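Local atomic coordinates of McyG protein (PDB entry 4R0M), a protein that binds phenylalanyl-adenylate in its adenylation domain and probably activates an aromatic starter acid for loading onto its carrier domain in microcystin synthesis. Residues Lys190-Thr195 and Lys399-Asn404; Arg373-Glu378 and Arg389-Gly394. One frame throughout, in Å; residues are numbered along the deposited sequence.

Contact 1 (Lys190-Thr195 and Lys399-Asn404); sequences KGVILT and KGYYNN
Y402 N donates to G191 O at 2.8 Å, bending to 149° at the hydrogen but in the carbonyl plane; the same oxygen receives a CA-H...O contact from Y401 CA at 3.2 Å. Beside this single bridge the Y401 ring runs alongside K190 and V192, pointing the same way. Its CD1 meets K190 CB at 3.7 Å, and CE1 meets V192 CG2 at the same separation. With CG beside the backbone N (chi1 -63°), the Y401 ring is turned toward K190 and V192, its OH bonded to E338 OE2. A leucine here would probably leave E338 without its phenol partner and strip K190 and V192 of much of their aromatic neighbour. I193 packs its CB 3.4 Å from G400 O and brings CD1 to the edge of the Y402 ring. L407 and V411 of helix 405-411 also touch Y401, while N408 OD1 accepts from Y401 N and T398 OG1 donates to I193 O. N404 N-caps helix 405-411, its OD1 accepting a weak bond from L407 N. Strand 190-195 forms an antiparallel hairpin with 176-182, whose connecting turn is the phosphate-binding loop of ANL adenylating enzymes, and the 399-404 loop lies against its returning strand.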
ATOM      1  N   LYS A 190       3.383 -13.715  -4.718  1.00 43.51           N
ATOM      2  CA  LYS A 190       2.496 -13.783  -5.875  1.00 41.02           C
ATOM      3  C   LYS A 190       2.770 -12.613  -6.823  1.00 38.72           C
ATOM      4  O   LYS A 190       2.685 -11.449  -6.425  1.00 38.46           O
ATOM      5  CB  LYS A 190       1.027 -13.791  -5.430  1.00 41.38           C
ATOM      6  CG  LYS A 190       0.767 -14.499  -4.101  1.00 42.68           C
ATOM      7  CD  LYS A 190      -0.681 -14.951  -3.933  1.00 43.13           C
ATOM      8  CE  LYS A 190      -1.643 -13.803  -3.663  1.00 43.68           C
ATOM      9  NZ  LYS A 190      -1.539 -13.265  -2.277  1.00 45.33           N
ATOM     10  N   GLY A 191       3.099 -12.931  -8.071  1.00 36.02           N
ATOM     11  CA  GLY A 191       3.483 -11.923  -9.059  1.00 33.76           C
ATOM     12  C   GLY A 191       2.343 -11.414  -9.918  1.00 32.06           C
ATOM     13  O   GLY A 191       1.935 -12.074 -10.874  1.00 31.55           O
ATOM     14  N   VAL A 192       1.844 -10.228  -9.584  1.00 30.50           N
ATOM     15  CA  VAL A 192       0.728  -9.632 -10.310  1.00 29.99           C
ATOM     16  C   VAL A 192       1.199  -9.028 -11.633  1.00 29.51           C
ATOM     17  O   VAL A 192       2.039  -8.127 -11.650  1.00 29.34           O
ATOM     18  CB  VAL A 192      -0.004  -8.568  -9.463  1.00 29.84           C
ATOM     19  CG1 VAL A 192      -1.164  -7.968 -10.244  1.00 29.66           C
ATOM     20  CG2 VAL A 192      -0.501  -9.173  -8.155  1.00 29.45           C
ATOM     21  N   ILE A 193       0.663  -9.548 -12.736  1.00 28.94           N
ATOM     22  CA  ILE A 193       0.956  -9.027 -14.068  1.00 28.72           C
ATOM     23  C   ILE A 193       0.000  -7.881 -14.387  1.00 28.32           C
ATOM     24  O   ILE A 193      -1.220  -8.042 -14.327  1.00 28.33           O
ATOM     25  CB  ILE A 193       0.853 -10.124 -15.158  1.00 29.09           C
ATOM     26  CG1 ILE A 193       1.895 -11.225 -14.918  1.00 29.11           C
ATOM     27  CG2 ILE A 193       1.028  -9.525 -16.551  1.00 28.71           C
ATOM     28  CD1 ILE A 193       1.666 -12.491 -15.724  1.00 28.82           C
ATOM     29  N   LEU A 194       0.563  -6.722 -14.711  1.00 27.79           N
ATOM     30  CA  LEU A 194      -0.237  -5.565 -15.098  1.00 27.37           C
ATOM     31  C   LEU A 194       0.149  -5.060 -16.483  1.00 27.41           C
ATOM     32  O   LEU A 194       1.307  -4.718 -16.741  1.00 27.45           O
ATOM     33  CB  LEU A 194      -0.133  -4.442 -14.060  1.00 26.84           C
ATOM     34  CG  LEU A 194      -0.593  -4.736 -12.624  1.00 26.67           C
ATOM     35  CD1 LEU A 194      -0.340  -3.530 -11.734  1.00 26.36           C
ATOM     36  CD2 LEU A 194      -2.060  -5.141 -12.569  1.00 26.39           C
ATOM     37  N   THR A 195      -0.837  -5.036 -17.372  1.00 27.34           N
ATOM     38  CA  THR A 195      -0.651  -4.553 -18.733  1.00 27.48           C
ATOM     39  C   THR A 195      -0.816  -3.037 -18.766  1.00 27.77           C
ATOM     40  O   THR A 195      -1.299  -2.442 -17.794  1.00 27.87           O
ATOM     41  CB  THR A 195      -1.669  -5.203 -19.693  1.00 27.18           C
ATOM     42  OG1 THR A 195      -2.996  -4.828 -19.307  1.00 27.12           O
ATOM     43  CG2 THR A 195      -1.549  -6.720 -19.658  1.00 26.61           C
ATOM     44  N   LYS A 399      -5.160 -10.130 -15.238  1.00 34.84           N
ATOM     45  CA  LYS A 399      -5.656 -11.331 -15.903  1.00 36.11           C
ATOM     46  C   LYS A 399      -5.066 -12.618 -15.324  1.00 36.77           C
ATOM     47  O   LYS A 399      -5.636 -13.698 -15.502  1.00 37.66           O
ATOM     48  CB  LYS A 399      -5.407 -11.253 -17.412  1.00 37.39           C
ATOM     49  CG  LYS A 399      -6.373 -10.330 -18.142  1.00 39.57           C
ATOM     50  CD  LYS A 399      -5.854  -9.954 -19.521  1.00 41.13           C
ATOM     51  CE  LYS A 399      -6.746  -8.915 -20.182  1.00 41.98           C
ATOM     52  NZ  LYS A 399      -6.068  -8.260 -21.339  1.00 42.94           N
ATOM     53  N   GLY A 400      -3.934 -12.500 -14.631  1.00 36.18           N
ATOM     54  CA  GLY A 400      -3.278 -13.660 -14.027  1.00 35.89           C
ATOM     55  C   GLY A 400      -1.936 -13.380 -13.372  1.00 35.07           C
ATOM     56  O   GLY A 400      -1.286 -12.372 -13.661  1.00 35.47           O
ATOM     57  N   TYR A 401      -1.528 -14.284 -12.485  1.00 34.44           N
ATOM     58  CA  TYR A 401      -0.234 -14.198 -11.809  1.00 34.31           C
ATOM     59  C   TYR A 401       0.874 -14.809 -12.660  1.00 34.20           C
ATOM     60  O   TYR A 401       0.609 -15.613 -13.554  1.00 34.14           O
ATOM     61  CB  TYR A 401      -0.288 -14.890 -10.443  1.00 33.92           C
ATOM     62  CG  TYR A 401      -1.257 -14.270  -9.463  1.00 33.84           C
ATOM     63  CD1 TYR A 401      -0.854 -13.246  -8.608  1.00 33.48           C
ATOM     64  CD2 TYR A 401      -2.578 -14.713  -9.384  1.00 34.24           C
ATOM     65  CE1 TYR A 401      -1.739 -12.678  -7.705  1.00 33.34           C
ATOM     66  CE2 TYR A 401      -3.471 -14.151  -8.484  1.00 33.93           C
ATOM     67  CZ  TYR A 401      -3.046 -13.134  -7.649  1.00 33.64           C
ATOM     68  OH  TYR A 401      -3.929 -12.574  -6.756  1.00 33.35           O
ATOM     69  N   TYR A 402       2.114 -14.424 -12.372  1.00 34.79           N
ATOM     70  CA  TYR A 402       3.276 -14.912 -13.109  1.00 35.77           C
ATOM     71  C   TYR A 402       3.630 -16.350 -12.728  1.00 36.70           C
ATOM     72  O   TYR A 402       3.825 -16.654 -11.548  1.00 37.05           O
ATOM     73  CB  TYR A 402       4.475 -13.985 -12.883  1.00 35.25           C
ATOM     74  CG  TYR A 402       5.703 -14.361 -13.679  1.00 35.43           C
ATOM     75  CD1 TYR A 402       5.824 -13.994 -15.020  1.00 35.70           C
ATOM     76  CD2 TYR A 402       6.748 -15.077 -13.095  1.00 35.26           C
ATOM     77  CE1 TYR A 402       6.948 -14.336 -15.756  1.00 35.91           C
ATOM     78  CE2 TYR A 402       7.874 -15.425 -13.824  1.00 35.57           C
ATOM     79  CZ  TYR A 402       7.968 -15.051 -15.153  1.00 35.79           C
ATOM     80  OH  TYR A 402       9.079 -15.387 -15.887  1.00 36.27           O
ATOM     81  N   ASN A 403       3.709 -17.216 -13.740  1.00 38.09           N
ATOM     82  CA  ASN A 403       4.112 -18.624 -13.590  1.00 39.65           C
ATOM     83  C   ASN A 403       3.458 -19.355 -12.412  1.00 40.51           C
ATOM     84  O   ASN A 403       4.142 -19.959 -11.584  1.00 40.55           O
ATOM     85  CB  ASN A 403       5.643 -18.747 -13.519  1.00 39.77           C
ATOM     86  CG  ASN A 403       6.315 -18.548 -14.867  1.00 40.54           C
ATOM     87  OD1 ASN A 403       5.656 -18.298 -15.879  1.00 41.56           O
ATOM     88  ND2 ASN A 403       7.637 -18.666 -14.888  1.00 40.34           N
ATOM     89  N   ASN A 404       2.130 -19.292 -12.348  1.00 41.97           N
ATOM     90  CA  ASN A 404       1.387 -19.881 -11.241  1.00 43.53           C
ATOM     91  C   ASN A 404      -0.024 -20.303 -11.657  1.00 44.57           C
ATOM     92  O   ASN A 404      -1.015 -19.684 -11.256  1.00 44.08           O
ATOM     93  CB  ASN A 404       1.339 -18.897 -10.063  1.00 43.83           C
ATOM     94  CG  ASN A 404       1.303 -19.593  -8.717  1.00 44.19           C
ATOM     95  OD1 ASN A 404       0.812 -20.717  -8.587  1.00 44.44           O
ATOM     96  ND2 ASN A 404       1.827 -18.921  -7.700  1.00 44.44           N
TER

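Contact 2 (Arg373-Glu378 and Arg389-Gly394); sequences RIVDQE and RLQIQG
R373 meets Q391 by backbone and side chain. As an antiparallel hydrogen-bonded pair they exchange R373 N to Q391 O and Q391 N to R373 O, both 2.9 Å. The guanidinium grips Q391 OE1 side-on, NE and NH2 each at 2.9 Å, with that oxygen in the guanidinium plane; amide and guanidinium are nearly coplanar, 22° apart. R373 CG stands between its backbone N and carbonyl carbon (chi1 71°), and the chain runs extended to NE beside the Q391 side chain, bringing the guanidinium edge to OE1. W416 adds a cation-pi contact to R373, and Q391 NE2 donates to T418 and N379. I374 faces the other way, its CD1 4.0 Å from L390 CD1 in the non-hydrogen-bonded pair. These are neighbouring strands of an antiparallel sheet of the adenylation domain, joined through 388-394 to strands 416-419 and 421-426. V375 pairs with R389, its N donating to R389 O at 3.0 Å and its O accepting from R389 N; V375 CG2 packs against the Q391 amide, 3.6 Å from CD. Beyond V375, Q377 CA lies at the edge of the R389 guanidinium, 3.3 Å from NH1; a bend at chi3 (-46°) brings the group there, and NH2 donates to N379 OD1.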
ATOM      1  N   ARG A 373     -18.964  -7.656  -6.963  1.00 46.25           N
ATOM      2  CA  ARG A 373     -20.054  -8.456  -6.399  1.00 46.78           C
ATOM      3  C   ARG A 373     -19.674  -9.158  -5.090  1.00 47.57           C
ATOM      4  O   ARG A 373     -18.493  -9.379  -4.804  1.00 46.80           O
ATOM      5  CB  ARG A 373     -20.580  -9.470  -7.425  1.00 47.02           C
ATOM      6  CG  ARG A 373     -19.641 -10.628  -7.725  1.00 47.34           C
ATOM      7  CD  ARG A 373     -20.255 -11.582  -8.733  1.00 47.64           C
ATOM      8  NE  ARG A 373     -19.544 -12.858  -8.786  1.00 48.56           N
ATOM      9  CZ  ARG A 373     -19.838 -13.852  -9.621  1.00 49.30           C
ATOM     10  NH1 ARG A 373     -20.833 -13.729 -10.493  1.00 49.80           N
ATOM     11  NH2 ARG A 373     -19.133 -14.973  -9.586  1.00 49.07           N
ATOM     12  N   ILE A 374     -20.697  -9.499  -4.308  1.00 48.27           N
ATOM     13  CA  ILE A 374     -20.537 -10.222  -3.049  1.00 48.45           C
ATOM     14  C   ILE A 374     -21.256 -11.566  -3.161  1.00 49.93           C
ATOM     15  O   ILE A 374     -22.481 -11.613  -3.315  1.00 50.48           O
ATOM     16  CB  ILE A 374     -21.098  -9.406  -1.856  1.00 47.81           C
ATOM     17  CG1 ILE A 374     -20.317  -8.094  -1.660  1.00 47.68           C
ATOM     18  CG2 ILE A 374     -21.129 -10.237  -0.578  1.00 47.21           C
ATOM     19  CD1 ILE A 374     -18.864  -8.241  -1.245  1.00 47.43           C
ATOM     20  N   VAL A 375     -20.486 -12.651  -3.091  1.00 51.05           N
ATOM     21  CA  VAL A 375     -21.026 -14.003  -3.272  1.00 52.16           C
ATOM     22  C   VAL A 375     -20.861 -14.891  -2.038  1.00 54.17           C
ATOM     23  O   VAL A 375     -20.076 -14.583  -1.135  1.00 54.00           O
ATOM     24  CB  VAL A 375     -20.400 -14.720  -4.496  1.00 51.38           C
ATOM     25  CG1 VAL A 375     -20.788 -14.019  -5.789  1.00 51.01           C
ATOM     26  CG2 VAL A 375     -18.886 -14.820  -4.360  1.00 51.07           C
ATOM     27  N   ASP A 376     -21.613 -15.989  -2.012  1.00 56.54           N
ATOM     28  CA  ASP A 376     -21.463 -17.021  -0.986  1.00 58.94           C
ATOM     29  C   ASP A 376     -20.393 -18.034  -1.401  1.00 60.85           C
ATOM     30  O   ASP A 376     -19.696 -17.834  -2.399  1.00 60.61           O
ATOM     31  CB  ASP A 376     -22.807 -17.718  -0.711  1.00 59.34           C
ATOM     32  CG  ASP A 376     -23.447 -18.310  -1.968  1.00 59.63           C
ATOM     33  OD1 ASP A 376     -22.744 -18.530  -2.979  1.00 60.30           O
ATOM     34  OD2 ASP A 376     -24.669 -18.565  -1.939  1.00 59.92           O
ATOM     35  N   GLN A 377     -20.282 -19.123  -0.640  1.00 63.60           N
ATOM     36  CA  GLN A 377     -19.314 -20.192  -0.910  1.00 64.35           C
ATOM     37  C   GLN A 377     -19.568 -20.894  -2.248  1.00 64.31           C
ATOM     38  O   GLN A 377     -18.658 -21.491  -2.825  1.00 63.12           O
ATOM     39  CB  GLN A 377     -19.327 -21.222   0.225  1.00 66.15           C
ATOM     40  CG  GLN A 377     -18.998 -20.664   1.606  1.00 67.77           C
ATOM     41  CD  GLN A 377     -17.507 -20.609   1.894  1.00 68.74           C
ATOM     42  OE1 GLN A 377     -16.726 -20.046   1.124  1.00 68.78           O
ATOM     43  NE2 GLN A 377     -17.106 -21.190   3.020  1.00 68.85           N
ATOM     44  N   GLU A 378     -20.806 -20.803  -2.730  1.00 65.74           N
ATOM     45  CA  GLU A 378     -21.250 -21.477  -3.953  1.00 67.38           C
ATOM     46  C   GLU A 378     -21.031 -20.638  -5.217  1.00 67.30           C
ATOM     47  O   GLU A 378     -21.361 -21.082  -6.323  1.00 66.99           O
ATOM     48  CB  GLU A 378     -22.736 -21.839  -3.835  1.00 69.74           C
ATOM     49  CG  GLU A 378     -23.071 -22.871  -2.765  1.00 71.34           C
ATOM     50  CD  GLU A 378     -22.926 -24.302  -3.253  1.00 73.43           C
ATOM     51  OE1 GLU A 378     -23.277 -24.583  -4.421  1.00 73.75           O
ATOM     52  OE2 GLU A 378     -22.473 -25.155  -2.459  1.00 74.40           O
ATOM     53  N   ARG A 389     -17.942 -13.091   0.060  1.00 48.10           N
ATOM     54  CA  ARG A 389     -16.635 -12.920  -0.580  1.00 47.31           C
ATOM     55  C   ARG A 389     -16.716 -11.903  -1.719  1.00 45.85           C
ATOM     56  O   ARG A 389     -17.599 -11.989  -2.579  1.00 45.27           O
ATOM     57  CB  ARG A 389     -16.089 -14.255  -1.106  1.00 48.43           C
ATOM     58  CG  ARG A 389     -16.373 -15.462  -0.219  1.00 51.06           C
ATOM     59  CD  ARG A 389     -15.382 -16.604  -0.427  1.00 52.40           C
ATOM     60  NE  ARG A 389     -15.116 -16.919  -1.834  1.00 54.22           N
ATOM     61  CZ  ARG A 389     -15.895 -17.673  -2.607  1.00 55.32           C
ATOM     62  NH1 ARG A 389     -17.015 -18.195  -2.129  1.00 56.45           N
ATOM     63  NH2 ARG A 389     -15.558 -17.897  -3.869  1.00 55.88           N
ATOM     64  N   LEU A 390     -15.791 -10.944  -1.717  1.00 43.71           N
ATOM     65  CA  LEU A 390     -15.740  -9.911  -2.748  1.00 42.28           C
ATOM     66  C   LEU A 390     -15.063 -10.415  -4.014  1.00 41.44           C
ATOM     67  O   LEU A 390     -13.942 -10.927  -3.971  1.00 41.53           O
ATOM     68  CB  LEU A 390     -15.030  -8.653  -2.229  1.00 41.62           C
ATOM     69  CG  LEU A 390     -14.780  -7.495  -3.209  1.00 41.32           C
ATOM     70  CD1 LEU A 390     -16.073  -6.833  -3.665  1.00 40.61           C
ATOM     71  CD2 LEU A 390     -13.851  -6.466  -2.587  1.00 40.48           C
ATOM     72  N   GLN A 391     -15.757 -10.265  -5.138  1.00 41.10           N
ATOM     73  CA  GLN A 391     -15.209 -10.622  -6.445  1.00 41.01           C
ATOM     74  C   GLN A 391     -15.294  -9.437  -7.404  1.00 40.29           C
ATOM     75  O   GLN A 391     -16.295  -8.717  -7.432  1.00 40.13           O
ATOM     76  CB  GLN A 391     -15.915 -11.851  -7.022  1.00 41.45           C
ATOM     77  CG  GLN A 391     -15.594 -13.143  -6.282  1.00 42.20           C
ATOM     78  CD  GLN A 391     -16.345 -14.350  -6.817  1.00 42.76           C
ATOM     79  OE1 GLN A 391     -17.418 -14.225  -7.409  1.00 43.60           O
ATOM     80  NE2 GLN A 391     -15.782 -15.534  -6.599  1.00 42.29           N
ATOM     81  N   ILE A 392     -14.230  -9.241  -8.179  1.00 39.66           N
ATOM     82  CA  ILE A 392     -14.094  -8.059  -9.034  1.00 38.71           C
ATOM     83  C   ILE A 392     -13.757  -8.422 -10.483  1.00 38.67           C
ATOM     84  O   ILE A 392     -13.163  -9.470 -10.745  1.00 39.09           O
ATOM     85  CB  ILE A 392     -13.036  -7.068  -8.475  1.00 37.95           C
ATOM     86  CG1 ILE A 392     -11.636  -7.702  -8.441  1.00 37.20           C
ATOM     87  CG2 ILE A 392     -13.440  -6.570  -7.094  1.00 37.13           C
ATOM     88  CD1 ILE A 392     -10.513  -6.725  -8.153  1.00 36.90           C
ATOM     89  N   GLN A 393     -14.150  -7.554 -11.413  1.00 38.53           N
ATOM     90  CA  GLN A 393     -13.812  -7.716 -12.832  1.00 38.61           C
ATOM     91  C   GLN A 393     -13.724  -6.370 -13.558  1.00 37.50           C
ATOM     92  O   GLN A 393     -14.170  -5.344 -13.040  1.00 37.11           O
ATOM     93  CB  GLN A 393     -14.803  -8.652 -13.543  1.00 39.64           C
ATOM     94  CG  GLN A 393     -16.206  -8.087 -13.724  1.00 41.28           C
ATOM     95  CD  GLN A 393     -17.085  -8.937 -14.628  1.00 42.41           C
ATOM     96  OE1 GLN A 393     -16.657  -9.970 -15.147  1.00 43.69           O
ATOM     97  NE2 GLN A 393     -18.325  -8.501 -14.823  1.00 43.01           N
ATOM     98  N   GLY A 394     -13.146  -6.387 -14.756  1.00 36.88           N
ATOM     99  CA  GLY A 394     -12.987  -5.181 -15.562  1.00 35.52           C
ATOM    100  C   GLY A 394     -11.595  -5.061 -16.150  1.00 34.97           C
ATOM    101  O   GLY A 394     -10.682  -5.796 -15.765  1.00 34.62           O
TER

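Contacts 1 and 2 lie in the adenylation region, their centres 20 Å apart and their nearest atoms about 7 Å apart without touching. Along the chain, 190-195 comes first, then 373-378 and 389-394, and last 399-404, so the local strand pair of contact 2 falls within the 203 residues that contact 1 spans. They belong to different sheets: contact 1 joins a loop to the two-stranded sheet 176-182/190-195, whereas contact 2 is part of the antiparallel sheet around 388-394. Just four residues separate 389-394 from 399-404, so the chain leaves that sheet straight for the hairpin. The side chains of V192 and L390 each lie about 7 Å from the bound phenylalanyl-adenylate, placing both contacts beside the ligand site.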